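PDB 3VSN: Non-sulfated chondroitin lyase E66 from Autographa californica nucleopolyhedrovirus, which digests chondroitin as a lyase of the occlusion-derived virus envelope, is essential for oral infectivity, and may breach the peritrophic matrix of the host midgut. Local coordinates for residues L237-I242 with R281-V286; L488-A492 with V533-E537. One frame throughout, in Å; residues are numbered along the deposited sequence.

Contact 1: residues L237-I242 with R281-V286; sequences LHVDSI and RAIENV
Ser241 and Asn285 join a type I beta turn, His238 to Ser241, to the C-terminal end of helix 276-284, where the alpha/alpha toroid of this lyase gives way to its beta-sheet part. The turn continues from strand 236-238, and its last residue brings its backbone carbonyl against the helix. Asn285 CG lies beside its own backbone N (chi1 -81°), which turns the amide back toward the turn, and ND2 gives a hydrogen bond of 3.0 Å to Ser241 O. The N-H...O angle is 154°, but the donor sits well above the plane of the carbonyl. The same oxygen lies 3.2 Å from Ala282 CA in a CA-H...O contact, and thus one carbonyl meets both an amide and the helix backbone.

The other end of the Asn285 amide, OD1, takes two weak hydrogen bonds from Arg281 NH1 and NH2. The arginine chain, bent at chi2 and chi3, reaches forward along the helix for this, and NH2 also forms a salt bridge with Glu284 OE1, through the anti lone pair of that oxygen. Ser241 CB packs beside the Ala282 backbone N, while OG is hydrogen-bonded to Gly278 O, one turn before Ala282.

Apolar contacts lie to both sides of this polar centre. Leu237 CD1 rests on the methyl of Ala282 at 3.6 Å, the leucine being about 9 Å from the proton donor Tyr254, side chain to side chain. Ile242 runs obliquely across Asn285 and Val286, its CD1 methyl 3.8 Å from Asn285 CB and 3.9 Å from Val286 CG1.

Contact 2: residues L488-A492 with V533-E537; sequences LSFEA and VELVE
This is a helix-on-sheet contact in which a strand carboxylate accepts from the first backbone amides of a helix, on the antiparallel sheet that contains strands 472-480, 533-540 and 525-530, away from the catalytic residues. Glu534, extended from its strand, lays its carboxylate against the first turn of helix 490-496. OE1 accepts from Phe490 N at 2.9 Å (N-H...O 165°), the N-H coming in over the carboxylate, and OE2 accepts from Glu491 N at 3.2 Å on its syn side, but tilted well out of the carboxylate plane. OE1 also makes a salt bridge with Arg479 of the adjacent strand, which fixes the group from the sheet side and probably keeps it charged.

The side chains of Phe490 and Glu534 run antiparallel alongside each other, ring and carboxylate planes only 14° apart, and Phe490 CB comes to 3.4 Å from Glu534 CD. With CG set opposite its carbonyl carbon (chi1 -65°), the ring reaches down to the strand, where Val536 CG2 makes an off-centre CH-pi contact, 4.2 Å from the ring centroid. Phe506 and Thr504 of the neighbouring sheet also touch this ring.

Ser489 OG accepts from Ala492 N at 3.1 Å, the classical serine N-cap, combined with a glutamate that takes the two amides between them.

Overall arrangement
From the N terminus the chain first builds the helical toroid, then reaches contact 1, which ties the turn that continues strand 236-238 to the end of helix 276-284, at the boundary of the helical and beta-rich parts. The 38-residue loop it closes includes the proton donor Tyr254 and the proton acceptor His246. Some 200 residues later contact 2 closes an excursion of 40 residues, which carries strands 504-506, 509-513 and 525-530, and joins helix 490-496 to the sheet holding strand 533-540. The two loops follow in series, neither nested nor crossed. Their centres lie 36 Å apart, nearest atoms about 23 Å: contact 1 lies near the centre of the molecule, contact 2 toward its periphery.

Contact 1: residues L237-I242 with R281-V286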
ATOM      1  N   LEU A 237       8.873   7.996  -7.686  1.00 17.43           N
ATOM      2  CA  LEU A 237       7.681   8.658  -7.184  1.00 17.32           C
ATOM      3  C   LEU A 237       7.037   9.443  -8.315  1.00 16.95           C
ATOM      4  O   LEU A 237       7.581  10.451  -8.766  1.00 16.95           O
ATOM      5  CB  LEU A 237       8.055   9.592  -6.032  1.00 17.41           C
ATOM      6  CG  LEU A 237       6.924  10.237  -5.239  1.00 17.67           C
ATOM      7  CD1 LEU A 237       6.162   9.185  -4.442  1.00 17.53           C
ATOM      8  CD2 LEU A 237       7.498  11.301  -4.321  1.00 17.55           C
ATOM      9  N   HIS A 238       5.882   8.979  -8.782  1.00 16.74           N
ATOM     10  CA  HIS A 238       5.169   9.687  -9.843  1.00 16.49           C
ATOM     11  C   HIS A 238       4.609  10.993  -9.346  1.00 16.19           C
ATOM     12  O   HIS A 238       4.503  11.202  -8.135  1.00 15.76           O
ATOM     13  CB  HIS A 238       4.116   8.789 -10.489  1.00 16.72           C
ATOM     14  CG  HIS A 238       4.663   7.925 -11.607  1.00 16.93           C
ATOM     15  ND1 HIS A 238       5.869   7.325 -11.537  1.00 17.02           N
ATOM     16  CD2 HIS A 238       4.118   7.567 -12.838  1.00 16.94           C
ATOM     17  CE1 HIS A 238       6.089   6.631 -12.671  1.00 16.88           C
ATOM     18  NE2 HIS A 238       5.015   6.775 -13.463  1.00 17.21           N
ATOM     19  N   VAL A 239       4.262  11.886 -10.274  1.00 16.20           N
ATOM     20  CA  VAL A 239       3.907  13.272  -9.936  1.00 16.27           C
ATOM     21  C   VAL A 239       2.756  13.411  -8.941  1.00 16.30           C
ATOM     22  O   VAL A 239       2.687  14.403  -8.213  1.00 16.73           O
ATOM     23  CB  VAL A 239       3.609  14.140 -11.189  1.00 16.68           C
ATOM     24  CG1 VAL A 239       4.861  14.312 -12.042  1.00 17.05           C
ATOM     25  CG2 VAL A 239       2.455  13.566 -12.003  1.00 16.65           C
ATOM     26  N   ASP A 240       1.860  12.425  -8.915  1.00 15.66           N
ATOM     27  CA  ASP A 240       0.729  12.440  -7.987  1.00 15.79           C
ATOM     28  C   ASP A 240       0.977  11.582  -6.742  1.00 15.93           C
ATOM     29  O   ASP A 240       0.033  11.150  -6.076  1.00 16.24           O
ATOM     30  CB  ASP A 240      -0.577  12.035  -8.695  1.00 15.20           C
ATOM     31  CG  ASP A 240      -0.502  10.662  -9.362  1.00 15.03           C
ATOM     32  OD1 ASP A 240       0.551   9.985  -9.296  1.00 14.73           O
ATOM     33  OD2 ASP A 240      -1.519  10.255  -9.962  1.00 14.35           O
ATOM     34  N   SER A 241       2.251  11.345  -6.438  1.00 16.09           N
ATOM     35  CA  SER A 241       2.665  10.618  -5.233  1.00 16.29           C
ATOM     36  C   SER A 241       2.088   9.205  -5.109  1.00 15.77           C
ATOM     37  O   SER A 241       1.434   8.865  -4.121  1.00 15.72           O
ATOM     38  CB  SER A 241       2.395  11.441  -3.969  1.00 16.64           C
ATOM     39  OG  SER A 241       3.336  12.489  -3.859  1.00 17.88           O
ATOM     40  N   ILE A 242       2.328   8.401  -6.138  1.00 15.37           N
ATOM     41  CA  ILE A 242       2.187   6.953  -6.053  1.00 15.27           C
ATOM     42  C   ILE A 242       3.535   6.384  -6.482  1.00 15.46           C
ATOM     43  O   ILE A 242       4.116   6.850  -7.470  1.00 15.44           O
ATOM     44  CB  ILE A 242       1.046   6.423  -6.956  1.00 14.93           C
ATOM     45  CG1 ILE A 242      -0.326   6.888  -6.440  1.00 14.74           C
ATOM     46  CG2 ILE A 242       1.093   4.899  -7.087  1.00 14.95           C
ATOM     47  CD1 ILE A 242      -0.708   6.404  -5.053  1.00 14.57           C
ATOM     48  N   ARG A 281       2.909  12.206   1.304  1.00 15.43           N
ATOM     49  CA  ARG A 281       1.716  12.120   0.464  1.00 15.42           C
ATOM     50  C   ARG A 281       1.543  10.732  -0.168  1.00 14.76           C
ATOM     51  O   ARG A 281       0.426  10.229  -0.259  1.00 14.24           O
ATOM     52  CB  ARG A 281       1.729  13.212  -0.612  1.00 15.80           C
ATOM     53  CG  ARG A 281       1.480  14.626  -0.080  1.00 16.63           C
ATOM     54  CD  ARG A 281       0.020  14.874   0.298  1.00 17.00           C
ATOM     55  NE  ARG A 281      -0.861  14.569  -0.826  1.00 17.29           N
ATOM     56  CZ  ARG A 281      -1.700  13.538  -0.881  1.00 17.40           C
ATOM     57  NH1 ARG A 281      -2.431  13.352  -1.974  1.00 17.48           N
ATOM     58  NH2 ARG A 281      -1.821  12.698   0.144  1.00 17.30           N
ATOM     59  N   ALA A 282       2.649  10.122  -0.592  1.00 14.32           N
ATOM     60  CA  ALA A 282       2.623   8.762  -1.144  1.00 14.28           C
ATOM     61  C   ALA A 282       2.092   7.740  -0.140  1.00 14.12           C
ATOM     62  O   ALA A 282       1.348   6.828  -0.508  1.00 14.03           O
ATOM     63  CB  ALA A 282       4.006   8.354  -1.627  1.00 14.25           C
ATOM     64  N   ILE A 283       2.477   7.900   1.124  1.00 13.85           N
ATOM     65  CA  ILE A 283       2.020   7.003   2.184  1.00 13.79           C
ATOM     66  C   ILE A 283       0.559   7.295   2.543  1.00 13.72           C
ATOM     67  O   ILE A 283      -0.238   6.366   2.701  1.00 13.47           O
ATOM     68  CB  ILE A 283       2.950   7.052   3.425  1.00 13.82           C
ATOM     69  CG1 ILE A 283       4.402   6.678   3.049  1.00 13.81           C
ATOM     70  CG2 ILE A 283       2.422   6.168   4.552  1.00 13.71           C
ATOM     71  CD1 ILE A 283       4.596   5.310   2.417  1.00 13.87           C
ATOM     72  N   GLU A 284       0.206   8.580   2.650  1.00 13.56           N
ATOM     73  CA  GLU A 284      -1.191   8.978   2.870  1.00 13.69           C
ATOM     74  C   GLU A 284      -2.102   8.404   1.789  1.00 13.46           C
ATOM     75  O   GLU A 284      -3.225   7.976   2.070  1.00 13.25           O
ATOM     76  CB  GLU A 284      -1.335  10.501   2.877  1.00 14.09           C
ATOM     77  CG  GLU A 284      -0.705  11.189   4.073  1.00 14.55           C
ATOM     78  CD  GLU A 284      -0.866  12.698   4.041  1.00 15.11           C
ATOM     79  OE1 GLU A 284      -1.286  13.251   2.999  1.00 15.47           O
ATOM     80  OE2 GLU A 284      -0.569  13.331   5.074  1.00 15.51           O
ATOM     81  N   ASN A 285      -1.604   8.393   0.555  1.00 13.22           N
ATOM     82  CA  ASN A 285      -2.391   7.954  -0.596  1.00 13.35           C
ATOM     83  C   ASN A 285      -2.805   6.480  -0.586  1.00 13.37           C
ATOM     84  O   ASN A 285      -3.744   6.108  -1.290  1.00 13.18           O
ATOM     85  CB  ASN A 285      -1.678   8.295  -1.910  1.00 13.24           C
ATOM     86  CG  ASN A 285      -1.876   9.741  -2.327  1.00 13.34           C
ATOM     87  OD1 ASN A 285      -2.708  10.452  -1.764  1.00 13.67           O
ATOM     88  ND2 ASN A 285      -1.108  10.184  -3.322  1.00 13.20           N
ATOM     89  N   VAL A 286      -2.118   5.646   0.200  1.00 13.27           N
ATOM     90  CA  VAL A 286      -2.406   4.198   0.194  1.00 13.45           C
ATOM     91  C   VAL A 286      -2.537   3.533   1.573  1.00 13.52           C
ATOM     92  O   VAL A 286      -3.177   2.490   1.696  1.00 13.50           O
ATOM     93  CB  VAL A 286      -1.390   3.389  -0.664  1.00 13.47           C
ATOM     94  CG1 VAL A 286      -1.314   3.922  -2.091  1.00 13.53           C
ATOM     95  CG2 VAL A 286      -0.006   3.359  -0.016  1.00 13.50           C
TER

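Contact 2: residues L488-A492 with V533-E537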
ATOM      1  N   LEU A 488     -23.103 -14.825  12.339  1.00 17.73           N
ATOM      2  CA  LEU A 488     -23.568 -16.133  11.854  1.00 16.97           C
ATOM      3  C   LEU A 488     -23.178 -16.291  10.385  1.00 16.15           C
ATOM      4  O   LEU A 488     -22.786 -15.312   9.737  1.00 15.46           O
ATOM      5  CB  LEU A 488     -25.084 -16.289  12.019  1.00 17.40           C
ATOM      6  CG  LEU A 488     -25.697 -16.254  13.426  1.00 17.89           C
ATOM      7  CD1 LEU A 488     -27.207 -16.434  13.335  1.00 18.35           C
ATOM      8  CD2 LEU A 488     -25.098 -17.308  14.344  1.00 18.05           C
ATOM      9  N   SER A 489     -23.275 -17.511   9.854  1.00 15.43           N
ATOM     10  CA  SER A 489     -22.973 -17.733   8.441  1.00 14.91           C
ATOM     11  C   SER A 489     -23.889 -16.858   7.585  1.00 14.52           C
ATOM     12  O   SER A 489     -24.960 -16.439   8.038  1.00 14.35           O
ATOM     13  CB  SER A 489     -23.135 -19.203   8.056  1.00 15.04           C
ATOM     14  OG  SER A 489     -24.504 -19.548   7.933  1.00 14.92           O
ATOM     15  N   PHE A 490     -23.464 -16.577   6.357  1.00 14.07           N
ATOM     16  CA  PHE A 490     -24.275 -15.767   5.453  1.00 13.83           C
ATOM     17  C   PHE A 490     -25.640 -16.412   5.202  1.00 13.86           C
ATOM     18  O   PHE A 490     -26.654 -15.720   5.158  1.00 13.71           O
ATOM     19  CB  PHE A 490     -23.547 -15.499   4.130  1.00 13.57           C
ATOM     20  CG  PHE A 490     -22.299 -14.657   4.267  1.00 13.39           C
ATOM     21  CD1 PHE A 490     -22.082 -13.857   5.389  1.00 13.41           C
ATOM     22  CD2 PHE A 490     -21.354 -14.641   3.246  1.00 13.17           C
ATOM     23  CE1 PHE A 490     -20.937 -13.080   5.499  1.00 13.46           C
ATOM     24  CE2 PHE A 490     -20.213 -13.867   3.344  1.00 13.27           C
ATOM     25  CZ  PHE A 490     -20.004 -13.081   4.471  1.00 13.51           C
ATOM     26  N   GLU A 491     -25.671 -17.739   5.069  1.00 13.80           N
ATOM     27  CA  GLU A 491     -26.938 -18.430   4.850  1.00 13.95           C
ATOM     28  C   GLU A 491     -27.863 -18.340   6.066  1.00 13.67           C
ATOM     29  O   GLU A 491     -29.061 -18.098   5.913  1.00 13.84           O
ATOM     30  CB  GLU A 491     -26.725 -19.880   4.412  1.00 14.46           C
ATOM     31  CG  GLU A 491     -27.953 -20.491   3.751  1.00 15.16           C
ATOM     32  CD  GLU A 491     -27.612 -21.561   2.724  1.00 15.73           C
ATOM     33  OE1 GLU A 491     -26.968 -22.561   3.099  1.00 16.21           O
ATOM     34  OE2 GLU A 491     -28.004 -21.411   1.543  1.00 15.83           O
ATOM     35  N   ALA A 492     -27.307 -18.509   7.265  1.00 13.34           N
ATOM     36  CA  ALA A 492     -28.087 -18.378   8.499  1.00 13.38           C
ATOM     37  C   ALA A 492     -28.632 -16.959   8.676  1.00 13.20           C
ATOM     38  O   ALA A 492     -29.782 -16.782   9.078  1.00 13.33           O
ATOM     39  CB  ALA A 492     -27.260 -18.796   9.710  1.00 13.76           C
ATOM     40  N   VAL A 533     -14.260 -20.442   1.795  1.00 17.12           N
ATOM     41  CA  VAL A 533     -14.897 -19.161   1.479  1.00 16.49           C
ATOM     42  C   VAL A 533     -16.426 -19.257   1.402  1.00 16.12           C
ATOM     43  O   VAL A 533     -16.968 -20.236   0.883  1.00 15.83           O
ATOM     44  CB  VAL A 533     -14.345 -18.597   0.145  1.00 16.49           C
ATOM     45  CG1 VAL A 533     -15.047 -17.301  -0.247  1.00 16.40           C
ATOM     46  CG2 VAL A 533     -12.843 -18.363   0.237  1.00 16.42           C
ATOM     47  N   GLU A 534     -17.107 -18.238   1.931  1.00 15.68           N
ATOM     48  CA  GLU A 534     -18.542 -18.038   1.700  1.00 15.51           C
ATOM     49  C   GLU A 534     -18.763 -16.645   1.093  1.00 14.89           C
ATOM     50  O   GLU A 534     -18.084 -15.679   1.470  1.00 14.71           O
ATOM     51  CB  GLU A 534     -19.347 -18.201   2.997  1.00 16.46           C
ATOM     52  CG  GLU A 534     -20.850 -18.368   2.788  1.00 17.61           C
ATOM     53  CD  GLU A 534     -21.656 -18.361   4.084  1.00 18.55           C
ATOM     54  OE1 GLU A 534     -21.161 -17.843   5.115  1.00 19.06           O
ATOM     55  OE2 GLU A 534     -22.808 -18.862   4.067  1.00 19.45           O
ATOM     56  N   LEU A 535     -19.708 -16.549   0.159  1.00 13.89           N
ATOM     57  CA  LEU A 535     -19.967 -15.300  -0.559  1.00 13.47           C
ATOM     58  C   LEU A 535     -21.421 -14.867  -0.508  1.00 13.00           C
ATOM     59  O   LEU A 535     -22.328 -15.698  -0.453  1.00 12.79           O
ATOM     60  CB  LEU A 535     -19.589 -15.440  -2.040  1.00 13.28           C
ATOM     61  CG  LEU A 535     -18.210 -15.932  -2.476  1.00 13.52           C
ATOM     62  CD1 LEU A 535     -18.221 -16.196  -3.976  1.00 13.35           C
ATOM     63  CD2 LEU A 535     -17.121 -14.927  -2.115  1.00 13.50           C
ATOM     64  N   VAL A 536     -21.624 -13.553  -0.533  1.00 12.72           N
ATOM     65  CA  VAL A 536     -22.879 -12.963  -0.987  1.00 12.41           C
ATOM     66  C   VAL A 536     -22.535 -12.374  -2.351  1.00 12.35           C
ATOM     67  O   VAL A 536     -21.554 -11.635  -2.481  1.00 12.26           O
ATOM     68  CB  VAL A 536     -23.385 -11.855  -0.044  1.00 12.47           C
ATOM     69  CG1 VAL A 536     -24.648 -11.208  -0.602  1.00 12.41           C
ATOM     70  CG2 VAL A 536     -23.641 -12.411   1.351  1.00 12.67           C
ATOM     71  N   GLU A 537     -23.320 -12.710  -3.368  1.00 12.23           N
ATOM     72  CA  GLU A 537     -22.987 -12.301  -4.733  1.00 12.38           C
ATOM     73  C   GLU A 537     -24.219 -11.901  -5.538  1.00 12.15           C
ATOM     74  O   GLU A 537     -25.347 -12.230  -5.170  1.00 11.80           O
ATOM     75  CB  GLU A 537     -22.206 -13.412  -5.456  1.00 12.56           C
ATOM     76  CG  GLU A 537     -22.995 -14.704  -5.661  1.00 12.99           C
ATOM     77  CD  GLU A 537     -22.165 -15.858  -6.212  1.00 13.22           C
ATOM     78  OE1 GLU A 537     -20.917 -15.776  -6.217  1.00 13.31           O
ATOM     79  OE2 GLU A 537     -22.771 -16.866  -6.643  1.00 13.63           O
TER